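Local atomic coordinates of MAR1 Ribonuclease (Caenorhabditis elegans, PDB entry 2B34), a protein that probably acts as a hydrolase of the isochorismatase family, possibly a ribonuclease, though its natural substrate is not firmly established. Residues F18-Q23 with V113-T118; N14-V19 with K99-V104; V131-V136 with T191-L196. All coordinates share one frame; numbering follows the deposited sequence.

Interaction 1: F18-Q23 with V113-T118; sequences FVCDLQ and VCVLQT
C20 meets C114 sulfur to sulfur, C20 SG bonded to C114 SG at 2.0 Å in a disulfide that ties the end of strand 15-20 to the first turn of helix 114-124. The C-S-S-C torsion is -166°, far flatter than the right angle a relaxed disulfide prefers, which points to strain in the link or to imprecision in its modelling. C114 contributes SG from a position anti to its own backbone N (chi1 173°), which carries the sulfur out from the helix toward the strand. Beside the bridge, V115 CG2 rests 3.9 Å from C20 SG, and D21 OD2 comes within 3.5 Å of C114 SG. The same carboxylate is held from outside, OD2 by a salt bridge to K84 and OD1 by a hydrogen bond from T57. At the start of the helix C114 O is gripped twice by T118, one turn on: by T118 N at 2.8 Å and by T118 OG1 at 2.7 Å, the two donors coming from opposite faces of the carbonyl plane. T118 CG2 approaches F18 CD2 obliquely at 4.4 Å, a looser apolar margin. An aspartate and a lysine gathered about a cysteine at a helix start are consistent with the Asp-Lys-Cys triad of isochorismatase-family cysteine hydrolases; if C114 is that nucleophile here, the disulfide with C20 would hold it in a blocked form.

Interaction 2: N14-V19 with K99-V104; sequences NSALFV and KKVQNV
N14 folds its side chain into the crowded position between backbone N and carbonyl carbon (chi1 70°), while N103 sets CG beside its own N (chi1 -58°), and these turns bring N103 ND2 up to the N14 amide, 3.1 Å from N14 CG. N103 ND2 and N14 ND2 are two donors brought close together and form no bond. The two amide planes stand 59° apart, one group leaning across the other instead of stacking. The amide of N14 has firm partners further back in the chain: OD1 accepts from N11 N and ND2 donates to R9 O. Putting an alanine here would remove that amide and would probably leave R9 O and N11 N without their side-chain mates and N103 freer to turn. The backbones register as parallel strands, S15 opposite N103 and A16 opposite V104. N14 O takes two donors, Q102 N at 2.9 Å and N103 N at 3.0 Å; A16 N returns a bond to N103 O at 2.9 Å. On the sheet face that carries A16, V101 CG2 packs 4.1 Å from A16 CB, and V104 CG1 lies over the face of the F18 ring, 4.1 Å from its centroid, in a CH-pi contact. These two strands sit side by side in the middle of the parallel sheet: strand 54-59 flanks 15-20 on its far edge, and helix 33-49 covers the face bearing L17 and V19.

Interaction 3: V131-V136 with T191-L196; sequences VVVDAV and TGLVPL
L193 reaches V133 with a single methyl, and that meeting is the tight part of the contact: L193 CD1 lies 3.7 Å from V133 CG2 and also 3.7 Å from V133 O, touching both the methyl and the carbonyl oxygen of the same residue. The two side chains approach each other at a slant. The leucine chain runs extended to that methyl (chi2 164°), which explains how CD1 spans the gap from a loop that shares no hydrogen bond with segment 131-136. The second part is looser. T191 OG1 comes only to 4.2 Å from D134 CA, and the side chain of D134 leads away to a hydrogen bond with S161. R144 of helix 141-154 supplies the polar link between the segments: its NH2 donates to V133 O and to T191 OG1. L193 is partly open to solvent, whereas V133, D134 and T191 are buried. F146 of a third subunit packs on both V133 and L193, and beyond them V194 and L196 form backbone hydrogen bonds with neighbouring subunits. On the strand side the chain makes a type I beta turn, closed by A135 N to V132 O at 3.0 Å, which breaks strand 128-137. The carboxy-terminal segment thus packs on the corner of that strand and goes on to bond with other subunits, consistent with a tail that helps hold the four-chain assembly together.

In the fold
Interactions 1 and 2 share strand 15-20, with F18 and V19 in both, but use it differently: interaction 2 joins it edge to edge with strand 103-109 through backbone hydrogen bonds, whereas interaction 1 fastens its carboxy-terminal end by a covalent bridge to helix 114-124, which follows strand 103-109. Interaction 3 lies on the next strand of the same parallel sheet, 128-137, and touches interaction 1 where V115 CG1 meets V136 CG1. All three are largely buried, yet interaction 3 is packed by other subunits and has no direct hydrogen bond across it, apolar contact prevailing and R144 supplying the polar link. Interaction 1 also touches the second subunit, while interaction 2 meets no other chain.

Interaction 1: F18-Q23 with V113-T118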
# COMPACT_ATOMS: atom_id res chain seq x y z
N PHE A 18 20.49 -0.27 -14.92
CA PHE A 18 20.45 -1.69 -15.22
C PHE A 18 19.26 -1.98 -16.15
O PHE A 18 18.11 -1.70 -15.81
CB PHE A 18 20.36 -2.51 -13.93
CG PHE A 18 21.71 -2.85 -13.32
CD1 PHE A 18 22.76 -1.93 -13.32
CD2 PHE A 18 21.91 -4.09 -12.70
CE1 PHE A 18 23.99 -2.25 -12.74
CE2 PHE A 18 23.14 -4.42 -12.13
CZ PHE A 18 24.18 -3.50 -12.15
N VAL A 19 19.57 -2.53 -17.33
CA VAL A 19 18.55 -2.92 -18.31
C VAL A 19 18.49 -4.44 -18.33
O VAL A 19 19.40 -5.09 -18.85
CB VAL A 19 18.89 -2.40 -19.73
CG1 VAL A 19 17.81 -2.78 -20.74
CG2 VAL A 19 19.13 -0.88 -19.73
N CYS A 20 17.43 -5.02 -17.77
CA CYS A 20 17.41 -6.49 -17.70
C CYS A 20 16.47 -7.20 -18.67
O CYS A 20 15.24 -7.00 -18.66
CB CYS A 20 17.36 -7.04 -16.25
SG CYS A 20 15.92 -7.92 -15.65
N ASP A 21 17.10 -7.97 -19.54
CA ASP A 21 16.44 -9.01 -20.31
C ASP A 21 15.32 -8.52 -21.24
O ASP A 21 14.38 -9.26 -21.52
CB ASP A 21 15.97 -10.14 -19.37
CG ASP A 21 17.12 -10.74 -18.56
OD1 ASP A 21 18.30 -10.38 -18.81
OD2 ASP A 21 16.86 -11.57 -17.66
N LEU A 22 15.45 -7.29 -21.73
CA LEU A 22 14.49 -6.75 -22.69
C LEU A 22 14.81 -7.24 -24.10
O LEU A 22 15.32 -6.49 -24.94
CB LEU A 22 14.44 -5.22 -22.60
CG LEU A 22 13.60 -4.68 -21.44
CD1 LEU A 22 13.82 -3.18 -21.25
CD2 LEU A 22 12.12 -4.98 -21.62
N GLN A 23 14.49 -8.51 -24.34
CA GLN A 23 14.90 -9.20 -25.56
C GLN A 23 13.75 -9.50 -26.50
O GLN A 23 12.58 -9.49 -26.12
CB GLN A 23 15.63 -10.49 -25.21
CG GLN A 23 16.90 -10.29 -24.41
CD GLN A 23 17.20 -11.48 -23.54
OE1 GLN A 23 17.62 -12.53 -24.01
NE2 GLN A 23 16.98 -11.32 -22.25
N VAL A 113 10.40 -11.82 -11.62
CA VAL A 113 11.49 -12.79 -11.73
C VAL A 113 12.86 -12.09 -11.78
O VAL A 113 13.43 -11.84 -10.72
CB VAL A 113 11.27 -13.81 -12.88
CG1 VAL A 113 12.26 -14.96 -12.79
CG2 VAL A 113 9.85 -14.36 -12.86
N CYS A 114 13.39 -11.76 -12.97
CA CYS A 114 14.69 -11.05 -13.09
C CYS A 114 14.73 -9.78 -12.27
O CYS A 114 15.66 -9.57 -11.51
CB CYS A 114 15.05 -10.69 -14.55
SG CYS A 114 16.57 -9.61 -14.76
N VAL A 115 13.71 -8.94 -12.44
CA VAL A 115 13.70 -7.61 -11.83
C VAL A 115 13.61 -7.73 -10.31
O VAL A 115 14.33 -7.04 -9.60
CB VAL A 115 12.56 -6.71 -12.40
CG1 VAL A 115 12.59 -5.33 -11.77
CG2 VAL A 115 12.67 -6.60 -13.92
N LEU A 116 12.73 -8.62 -9.84
CA LEU A 116 12.58 -8.87 -8.41
C LEU A 116 13.84 -9.49 -7.80
O LEU A 116 14.32 -9.02 -6.77
CB LEU A 116 11.35 -9.75 -8.13
CG LEU A 116 11.04 -10.07 -6.66
CD1 LEU A 116 10.85 -8.79 -5.84
CD2 LEU A 116 9.81 -10.98 -6.54
N GLN A 117 14.35 -10.55 -8.43
CA GLN A 117 15.57 -11.22 -7.94
C GLN A 117 16.78 -10.29 -7.97
O GLN A 117 17.59 -10.29 -7.04
CB GLN A 117 15.85 -12.51 -8.72
CG GLN A 117 14.81 -13.62 -8.56
CD GLN A 117 14.53 -13.99 -7.10
OE1 GLN A 117 15.43 -14.02 -6.26
NE2 GLN A 117 13.27 -14.26 -6.81
N THR A 118 16.90 -9.51 -9.04
CA THR A 118 17.96 -8.49 -9.13
C THR A 118 17.81 -7.49 -7.99
O THR A 118 18.78 -7.20 -7.29
CB THR A 118 17.96 -7.76 -10.50
OG1 THR A 118 18.17 -8.71 -11.55
CG2 THR A 118 19.05 -6.70 -10.57

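Interaction 2: N14-V19 with K99-V104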
# COMPACT_ATOMS: atom_id res chain seq x y z
N ASN A 14 26.43 8.91 -8.70
CA ASN A 14 26.29 7.81 -7.75
C ASN A 14 25.37 6.67 -8.22
O ASN A 14 25.02 5.78 -7.44
CB ASN A 14 25.84 8.34 -6.37
CG ASN A 14 24.39 8.84 -6.37
OD1 ASN A 14 23.66 8.71 -7.36
ND2 ASN A 14 23.97 9.41 -5.24
N SER A 15 25.01 6.70 -9.51
CA SER A 15 23.98 5.82 -10.06
C SER A 15 24.42 4.98 -11.25
O SER A 15 25.34 5.34 -11.99
CB SER A 15 22.75 6.64 -10.46
OG SER A 15 22.17 7.29 -9.33
N ALA A 16 23.75 3.85 -11.44
CA ALA A 16 23.91 3.03 -12.64
C ALA A 16 22.54 2.62 -13.17
O ALA A 16 21.60 2.42 -12.40
CB ALA A 16 24.76 1.79 -12.35
N LEU A 17 22.44 2.52 -14.49
CA LEU A 17 21.22 2.02 -15.12
C LEU A 17 21.38 0.54 -15.47
O LEU A 17 22.28 0.16 -16.21
CB LEU A 17 20.86 2.83 -16.36
CG LEU A 17 19.67 2.35 -17.20
CD1 LEU A 17 18.32 2.44 -16.46
CD2 LEU A 17 19.61 3.12 -18.51
N PHE A 18 20.49 -0.27 -14.92
CA PHE A 18 20.45 -1.69 -15.22
C PHE A 18 19.26 -1.98 -16.15
O PHE A 18 18.11 -1.70 -15.81
CB PHE A 18 20.36 -2.51 -13.93
CG PHE A 18 21.71 -2.85 -13.32
CD1 PHE A 18 22.76 -1.93 -13.32
CD2 PHE A 18 21.91 -4.09 -12.70
CE1 PHE A 18 23.99 -2.25 -12.74
CE2 PHE A 18 23.14 -4.42 -12.13
CZ PHE A 18 24.18 -3.50 -12.15
N VAL A 19 19.57 -2.53 -17.33
CA VAL A 19 18.55 -2.92 -18.31
C VAL A 19 18.49 -4.44 -18.33
O VAL A 19 19.40 -5.09 -18.85
CB VAL A 19 18.89 -2.40 -19.73
CG1 VAL A 19 17.81 -2.78 -20.74
CG2 VAL A 19 19.13 -0.88 -19.73
N LYS A 99 30.32 -1.67 -7.07
CA LYS A 99 31.19 -1.12 -6.03
C LYS A 99 31.46 0.37 -6.21
O LYS A 99 31.91 1.04 -5.28
CB LYS A 99 32.50 -1.92 -5.94
CG LYS A 99 32.37 -3.20 -5.11
CD LYS A 99 33.65 -4.04 -5.11
CE LYS A 99 33.64 -5.10 -6.21
NZ LYS A 99 34.73 -6.11 -6.04
N LYS A 100 31.17 0.89 -7.40
CA LYS A 100 31.37 2.30 -7.70
C LYS A 100 30.12 3.16 -7.48
O LYS A 100 30.21 4.39 -7.46
CB LYS A 100 31.85 2.47 -9.14
CG LYS A 100 33.34 2.26 -9.35
CD LYS A 100 33.76 2.67 -10.77
CE LYS A 100 33.50 4.16 -11.03
NZ LYS A 100 33.78 4.54 -12.45
N VAL A 101 28.97 2.51 -7.32
CA VAL A 101 27.70 3.24 -7.18
C VAL A 101 26.96 2.94 -5.87
O VAL A 101 27.24 1.95 -5.19
CB VAL A 101 26.74 3.01 -8.39
CG1 VAL A 101 27.36 3.57 -9.67
CG2 VAL A 101 26.38 1.53 -8.56
N GLN A 102 26.01 3.81 -5.52
CA GLN A 102 25.16 3.63 -4.34
C GLN A 102 23.71 3.40 -4.76
O GLN A 102 22.89 2.93 -3.96
CB GLN A 102 25.26 4.85 -3.41
CG GLN A 102 26.65 5.02 -2.78
CD GLN A 102 26.88 6.40 -2.17
OE1 GLN A 102 26.42 7.42 -2.68
NE2 GLN A 102 27.62 6.43 -1.06
N ASN A 103 23.40 3.72 -6.02
CA ASN A 103 22.05 3.63 -6.56
C ASN A 103 21.97 2.87 -7.89
O ASN A 103 22.80 3.07 -8.78
CB ASN A 103 21.47 5.03 -6.74
CG ASN A 103 21.44 5.83 -5.44
OD1 ASN A 103 20.62 5.57 -4.56
ND2 ASN A 103 22.34 6.80 -5.32
N VAL A 104 20.98 1.99 -8.01
CA VAL A 104 20.69 1.33 -9.28
C VAL A 104 19.28 1.68 -9.75
O VAL A 104 18.31 1.49 -9.03
CB VAL A 104 20.91 -0.21 -9.24
CG1 VAL A 104 20.40 -0.87 -10.52
CG2 VAL A 104 22.37 -0.55 -9.03

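Interaction 3: V131-V136 with T191-L196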
# COMPACT_ATOMS: atom_id res chain seq x y z
N VAL A 131 13.14 1.33 -8.95
CA VAL A 131 12.39 0.54 -9.92
C VAL A 131 11.49 1.46 -10.74
O VAL A 131 10.57 2.09 -10.20
CB VAL A 131 11.54 -0.57 -9.23
CG1 VAL A 131 10.76 -1.38 -10.26
CG2 VAL A 131 12.43 -1.49 -8.39
N VAL A 132 11.76 1.53 -12.04
CA VAL A 132 10.99 2.38 -12.95
C VAL A 132 9.76 1.60 -13.40
O VAL A 132 9.82 0.81 -14.34
CB VAL A 132 11.83 2.82 -14.17
CG1 VAL A 132 11.10 3.89 -14.95
CG2 VAL A 132 13.19 3.32 -13.72
N VAL A 133 8.63 1.85 -12.73
CA VAL A 133 7.43 1.04 -12.89
C VAL A 133 6.80 1.10 -14.29
O VAL A 133 6.18 0.14 -14.75
CB VAL A 133 6.35 1.36 -11.80
CG1 VAL A 133 6.88 1.03 -10.40
CG2 VAL A 133 5.88 2.81 -11.88
N ASP A 134 6.98 2.23 -14.98
CA ASP A 134 6.47 2.37 -16.35
C ASP A 134 7.43 1.81 -17.42
O ASP A 134 7.20 1.97 -18.62
CB ASP A 134 6.03 3.81 -16.65
CG ASP A 134 7.08 4.86 -16.31
OD1 ASP A 134 8.07 4.57 -15.61
OD2 ASP A 134 6.90 6.02 -16.75
N ALA A 135 8.49 1.16 -16.96
CA ALA A 135 9.47 0.51 -17.83
C ALA A 135 9.72 -0.92 -17.36
O ALA A 135 10.66 -1.58 -17.81
CB ALA A 135 10.76 1.32 -17.84
N VAL A 136 8.85 -1.40 -16.47
CA VAL A 136 8.94 -2.75 -15.89
C VAL A 136 7.58 -3.46 -16.01
O VAL A 136 6.54 -2.88 -15.66
CB VAL A 136 9.42 -2.71 -14.41
CG1 VAL A 136 9.26 -4.07 -13.72
CG2 VAL A 136 10.88 -2.26 -14.32
N THR A 191 0.68 2.49 -18.80
CA THR A 191 0.70 1.04 -18.66
C THR A 191 -0.30 0.52 -17.62
O THR A 191 -0.07 -0.49 -16.96
CB THR A 191 2.12 0.50 -18.39
OG1 THR A 191 2.61 1.02 -17.15
CG2 THR A 191 3.07 0.90 -19.51
N GLY A 192 -1.43 1.23 -17.49
CA GLY A 192 -2.55 0.82 -16.65
C GLY A 192 -2.31 0.69 -15.16
O GLY A 192 -3.01 -0.06 -14.47
N LEU A 193 -1.33 1.43 -14.65
CA LEU A 193 -0.91 1.32 -13.25
C LEU A 193 -1.81 2.06 -12.26
O LEU A 193 -1.79 1.77 -11.06
CB LEU A 193 0.54 1.80 -13.10
CG LEU A 193 1.62 0.91 -13.72
CD1 LEU A 193 2.93 1.67 -13.85
CD2 LEU A 193 1.80 -0.39 -12.92
N VAL A 194 -2.61 3.00 -12.75
CA VAL A 194 -3.45 3.82 -11.89
C VAL A 194 -4.89 3.29 -11.89
O VAL A 194 -5.48 3.12 -12.96
CB VAL A 194 -3.44 5.31 -12.32
CG1 VAL A 194 -4.16 6.19 -11.29
CG2 VAL A 194 -2.01 5.78 -12.50
N PRO A 195 -5.44 3.00 -10.69
CA PRO A 195 -6.81 2.51 -10.57
C PRO A 195 -7.85 3.49 -11.13
O PRO A 195 -7.81 4.68 -10.81
CB PRO A 195 -7.00 2.33 -9.06
CG PRO A 195 -5.60 2.16 -8.53
CD PRO A 195 -4.77 3.08 -9.38
N LEU A 196 -8.75 2.98 -11.97
CA LEU A 196 -9.90 3.73 -12.45
C LEU A 196 -10.73 4.21 -11.27
O LEU A 196 -10.97 3.46 -10.32
CB LEU A 196 -10.77 2.86 -13.36
CG LEU A 196 -12.05 3.50 -13.92
CD1 LEU A 196 -11.80 4.06 -15.31
CD2 LEU A 196 -13.18 2.49 -13.94